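TRNA delta(2)-isopentenylpyrophosphate transferase (Bacillus halodurans, PDB 3EXA) probably transfers a dimethylallyl group from dimethylallyl diphosphate onto adenine 37 of tRNAs that read codons beginning with uridine. Local coordinates at residues S188-E200 against I301-S313. Numbering follows the deposited sequence.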
loop_
_atom_site.group_PDB
_atom_site.type_symbol
_atom_site.label_atom_id
_atom_site.label_comp_id
_atom_site.label_asym_id
_atom_site.label_seq_id
_atom_site.Cartn_x
_atom_site.Cartn_y
_atom_site.Cartn_z
ATOM N N SER A 188 7.826 -17.887 18.659
ATOM C CA SER A 188 6.552 -18.587 18.625
ATOM C C SER A 188 5.692 -18.349 19.859
ATOM O O SER A 188 6.168 -18.447 20.992
ATOM C CB SER A 188 6.769 -20.090 18.487
ATOM O OG SER A 188 5.517 -20.753 18.414
ATOM N N PRO A 189 4.404 -18.037 19.654
ATOM C CA PRO A 189 3.489 -17.796 20.766
ATOM C C PRO A 189 2.939 -19.101 21.338
ATOM O O PRO A 189 2.290 -19.092 22.378
ATOM C CB PRO A 189 2.390 -16.962 20.123
ATOM C CG PRO A 189 2.286 -17.596 18.773
ATOM C CD PRO A 189 3.758 -17.681 18.377
ATOM N N TYR A 190 3.181 -20.221 20.658
ATOM C CA TYR A 190 2.679 -21.515 21.138
ATOM C C TYR A 190 3.710 -22.316 21.944
ATOM O O TYR A 190 4.910 -22.019 21.930
ATOM C CB TYR A 190 2.224 -22.406 19.963
ATOM C CG TYR A 190 1.120 -21.858 19.088
ATOM C CD1 TYR A 190 1.407 -21.255 17.873
ATOM C CD2 TYR A 190 -0.215 -21.943 19.484
ATOM C CE1 TYR A 190 0.397 -20.748 17.070
ATOM C CE2 TYR A 190 -1.238 -21.436 18.690
ATOM C CZ TYR A 190 -0.924 -20.837 17.479
ATOM O OH TYR A 190 -1.927 -20.324 16.686
ATOM N N ASN A 191 3.213 -23.323 22.660
ATOM C CA ASN A 191 4.064 -24.245 23.409
ATOM C C ASN A 191 4.234 -25.268 22.295
ATOM O O ASN A 191 3.499 -26.257 22.225
ATOM C CB ASN A 191 3.295 -24.870 24.584
ATOM C CG ASN A 191 4.087 -25.956 25.299
ATOM O OD1 ASN A 191 5.083 -26.468 24.775
ATOM N ND2 ASN A 191 3.633 -26.327 26.491
ATOM N N LEU A 192 5.174 -24.993 21.400
ATOM C CA LEU A 192 5.397 -25.847 20.254
ATOM C C LEU A 192 6.488 -26.899 20.379
ATOM O O LEU A 192 7.539 -26.683 20.991
ATOM C CB LEU A 192 5.659 -24.981 19.015
ATOM C CG LEU A 192 5.853 -25.665 17.646
ATOM C CD1 LEU A 192 5.482 -24.703 16.552
ATOM C CD2 LEU A 192 7.300 -26.119 17.476
ATOM N N VAL A 193 6.183 -28.053 19.791
ATOM C CA VAL A 193 7.070 -29.197 19.708
ATOM C C VAL A 193 7.013 -29.568 18.222
ATOM O O VAL A 193 5.958 -29.925 17.682
ATOM C CB VAL A 193 6.581 -30.383 20.571
ATOM C CG1 VAL A 193 7.475 -31.594 20.347
ATOM C CG2 VAL A 193 6.607 -29.996 22.045
HETATM N N MSE A 194 8.154 -29.437 17.560
HETATM C CA MSE A 194 8.254 -29.721 16.145
HETATM C C MSE A 194 9.158 -30.925 15.916
HETATM O O MSE A 194 10.308 -30.931 16.350
HETATM C CB MSE A 194 8.826 -28.498 15.438
HETATM C CG MSE A 194 8.377 -28.344 14.008
HETATM SE SE MSE A 194 8.816 -26.600 13.288
HETATM C CE MSE A 194 9.378 -27.164 11.529
ATOM N N ILE A 195 8.641 -31.947 15.247
ATOM C CA ILE A 195 9.434 -33.140 14.963
ATOM C C ILE A 195 9.544 -33.303 13.457
ATOM O O ILE A 195 8.640 -32.919 12.721
ATOM C CB ILE A 195 8.776 -34.420 15.531
ATOM C CG1 ILE A 195 7.378 -34.576 14.941
ATOM C CG2 ILE A 195 8.714 -34.361 17.062
ATOM C CD1 ILE A 195 6.703 -35.864 15.302
ATOM N N GLY A 196 10.649 -33.870 12.992
ATOM C CA GLY A 196 10.811 -34.066 11.563
ATOM C C GLY A 196 11.083 -35.522 11.247
ATOM O O GLY A 196 11.819 -36.189 11.974
ATOM N N LEU A 197 10.469 -36.017 10.175
ATOM C CA LEU A 197 10.647 -37.395 9.730
ATOM C C LEU A 197 11.523 -37.396 8.476
ATOM O O LEU A 197 11.220 -36.705 7.501
ATOM C CB LEU A 197 9.287 -38.029 9.426
ATOM C CG LEU A 197 8.267 -37.908 10.572
ATOM C CD1 LEU A 197 7.019 -38.716 10.237
ATOM C CD2 LEU A 197 8.890 -38.399 11.871
ATOM N N THR A 198 12.619 -38.155 8.522
ATOM C CA THR A 198 13.566 -38.254 7.416
ATOM C C THR A 198 13.701 -39.697 7.048
ATOM O O THR A 198 13.063 -40.570 7.637
ATOM C CB THR A 198 14.999 -37.847 7.790
ATOM O OG1 THR A 198 14.980 -36.972 8.916
ATOM C CG2 THR A 198 15.683 -37.173 6.610
HETATM N N MSE A 199 14.609 -39.942 6.112
HETATM C CA MSE A 199 14.853 -41.286 5.627
HETATM C C MSE A 199 16.070 -41.256 4.714
HETATM O O MSE A 199 16.398 -40.218 4.143
HETATM C CB MSE A 199 13.620 -41.742 4.854
HETATM C CG MSE A 199 13.403 -43.234 4.761
HETATM SE SE MSE A 199 11.711 -43.593 3.843
HETATM C CE MSE A 199 10.500 -43.489 5.336
ATOM N N GLU A 200 16.739 -42.397 4.589
ATOM C CA GLU A 200 17.914 -42.522 3.733
ATOM C C GLU A 200 17.578 -42.101 2.299
ATOM O O GLU A 200 16.497 -42.406 1.792
ATOM C CB GLU A 200 18.425 -43.969 3.764
ATOM C CG GLU A 200 19.436 -44.239 4.876
ATOM C CD GLU A 200 19.591 -45.722 5.221
ATOM O OE1 GLU A 200 19.650 -46.565 4.294
ATOM O OE2 GLU A 200 19.667 -46.039 6.430
ATOM N N ILE A 301 8.783 -41.632 19.692
ATOM C CA ILE A 301 8.358 -40.293 19.301
ATOM C C ILE A 301 7.307 -39.742 20.250
ATOM O O ILE A 301 7.312 -38.551 20.541
ATOM C CB ILE A 301 7.764 -40.278 17.875
ATOM C CG1 ILE A 301 8.861 -40.563 16.852
ATOM C CG2 ILE A 301 7.124 -38.917 17.592
ATOM C CD1 ILE A 301 8.352 -40.682 15.445
ATOM N N HIS A 302 6.399 -40.606 20.710
ATOM C CA HIS A 302 5.344 -40.190 21.621
ATOM C C HIS A 302 5.927 -39.797 22.966
ATOM O O HIS A 302 5.507 -38.813 23.582
ATOM C CB HIS A 302 4.336 -41.308 21.836
ATOM C CG HIS A 302 3.441 -41.084 23.019
ATOM N ND1 HIS A 302 3.822 -41.386 24.307
ATOM C CD2 HIS A 302 2.196 -40.552 23.105
ATOM C CE1 HIS A 302 2.846 -41.053 25.142
ATOM N NE2 HIS A 302 1.854 -40.547 24.439
ATOM N N ASN A 303 6.880 -40.585 23.432
ATOM C CA ASN A 303 7.506 -40.282 24.694
ATOM C C ASN A 303 8.152 -38.905 24.612
ATOM O O ASN A 303 7.920 -38.064 25.477
ATOM C CB ASN A 303 8.549 -41.341 25.042
ATOM C CG ASN A 303 9.256 -41.039 26.335
ATOM O OD1 ASN A 303 10.389 -40.556 26.342
ATOM N ND2 ASN A 303 8.580 -41.297 27.451
ATOM N N PHE A 304 8.935 -38.663 23.561
ATOM C CA PHE A 304 9.596 -37.368 23.408
ATOM C C PHE A 304 8.632 -36.185 23.327
ATOM O O PHE A 304 8.832 -35.160 23.981
ATOM C CB PHE A 304 10.494 -37.349 22.175
ATOM C CG PHE A 304 11.039 -35.992 21.874
ATOM C CD1 PHE A 304 10.340 -35.112 21.044
ATOM C CD2 PHE A 304 12.230 -35.568 22.451
ATOM C CE1 PHE A 304 10.814 -33.810 20.794
ATOM C CE2 PHE A 304 12.720 -34.274 22.216
ATOM C CZ PHE A 304 12.003 -33.391 21.376
ATOM N N ILE A 305 7.596 -36.332 22.508
ATOM C CA ILE A 305 6.592 -35.297 22.336
ATOM C C ILE A 305 5.843 -35.046 23.638
ATOM O O ILE A 305 5.808 -33.919 24.136
ATOM C CB ILE A 305 5.589 -35.691 21.232
ATOM C CG1 ILE A 305 6.271 -35.609 19.868
ATOM C CG2 ILE A 305 4.374 -34.793 21.281
ATOM C CD1 ILE A 305 5.374 -36.008 18.707
ATOM N N ALA A 306 5.252 -36.099 24.189
ATOM C CA ALA A 306 4.511 -35.994 25.440
ATOM C C ALA A 306 5.368 -35.358 26.533
ATOM O O ALA A 306 4.891 -34.505 27.281
ATOM C CB ALA A 306 4.027 -37.379 25.893
ATOM N N GLY A 307 6.633 -35.768 26.620
ATOM C CA GLY A 307 7.524 -35.213 27.626
ATOM C C GLY A 307 7.810 -33.733 27.435
ATOM O O GLY A 307 7.592 -32.939 28.350
ATOM N N LYS A 308 8.281 -33.347 26.251
ATOM C CA LYS A 308 8.605 -31.941 25.995
ATOM C C LYS A 308 7.410 -31.025 26.237
ATOM O O LYS A 308 7.573 -29.934 26.777
ATOM C CB LYS A 308 9.127 -31.746 24.567
ATOM C CG LYS A 308 9.758 -30.378 24.305
ATOM C CD LYS A 308 10.201 -30.258 22.847
ATOM C CE LYS A 308 10.837 -28.897 22.516
ATOM N NZ LYS A 308 11.257 -28.805 21.083
ATOM N N LEU A 309 6.214 -31.454 25.845
ATOM C CA LEU A 309 5.028 -30.628 26.069
ATOM C C LEU A 309 4.825 -30.372 27.559
ATOM O O LEU A 309 4.505 -29.256 27.965
ATOM C CB LEU A 309 3.780 -31.295 25.491
ATOM C CG LEU A 309 3.603 -31.187 23.977
ATOM C CD1 LEU A 309 2.396 -32.007 23.548
ATOM C CD2 LEU A 309 3.437 -29.725 23.594
ATOM N N GLU A 310 5.022 -31.410 28.368
ATOM C CA GLU A 310 4.859 -31.307 29.814
ATOM C C GLU A 310 5.939 -30.489 30.504
ATOM O O GLU A 310 5.641 -29.737 31.426
ATOM C CB GLU A 310 4.836 -32.688 30.464
ATOM C CG GLU A 310 4.585 -32.632 31.961
ATOM C CD GLU A 310 3.222 -32.052 32.285
ATOM O OE1 GLU A 310 2.883 -31.931 33.485
ATOM O OE2 GLU A 310 2.487 -31.717 31.331
ATOM N N GLU A 311 7.192 -30.645 30.093
ATOM C CA GLU A 311 8.239 -29.874 30.740
ATOM C C GLU A 311 8.154 -28.400 30.344
ATOM O O GLU A 311 8.556 -27.528 31.117
ATOM C CB GLU A 311 9.625 -30.428 30.411
ATOM C CG GLU A 311 10.108 -30.073 29.038
ATOM C CD GLU A 311 11.555 -30.457 28.826
ATOM O OE1 GLU A 311 12.393 -30.101 29.678
ATOM O OE2 GLU A 311 11.853 -31.106 27.804
ATOM N N LYS A 312 7.633 -28.114 29.151
ATOM C CA LYS A 312 7.496 -26.723 28.720
ATOM C C LYS A 312 6.334 -26.126 29.495
ATOM O O LYS A 312 6.386 -24.976 29.924
ATOM C CB LYS A 312 7.233 -26.630 27.208
ATOM C CG LYS A 312 8.450 -26.956 26.350
ATOM C CD LYS A 312 8.095 -27.059 24.874
ATOM C CE LYS A 312 7.783 -25.710 24.249
ATOM N NZ LYS A 312 9.015 -24.918 23.983
ATOM N N SER A 313 5.288 -26.921 29.682
ATOM C CA SER A 313 4.133 -26.461 30.430
ATOM C C SER A 313 4.551 -26.172 31.875
ATOM O O SER A 313 4.196 -25.129 32.425
ATOM C CB SER A 313 3.022 -27.512 30.396
ATOM O OG SER A 313 1.868 -27.053 31.077
HETATM O O HOH W 1 7.601 -23.069 21.934
HETATM O O HOH W 2 11.334 -30.656 18.833
#
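Ile301 opens the contact, its CG2 lying 3.8 Å from CD1 of Ile195, with the two side chains crossing at about a right angle. One turn on, the Phe304 ring meets Val193 CG1 obliquely, CE1 4.0 Å away. Ile305 returns to Ile195, CD1 to CD1 at 3.7 Å; Leu23 of helix 16-25 touches both Ile301 and Ile305. Lys308 runs fully extended past Val193 in the opposite direction, its CD 3.7 Å from Val193 CG2, and its NZ donates to a water that in turn donates to Met194 O. Leu309 sets CD2 3.5 Å from Val193 CG2, while its carbonyl O takes a weak bond from Asn191 ND2 (3.4 Å, 158°). Lys312 lays CB 3.7 Å from Asn191 CG, and bends at chi3 (72°) and chi4 bring NZ to a second water, shared with Leu192 N. With an alanine at Asn191 the amide is gone, and the strand is likely to lose its weak direct tie to Leu309 O and its packing against Lys312 CB. Helix segment 301-313 thus runs nearly antiparallel (157°) to strand 191-198 of the parallel P-loop-type sheet: apolar from Ile301 to Leu309, water-bridged lysines beside, and Asn191 OD1 buried without a partner in the model.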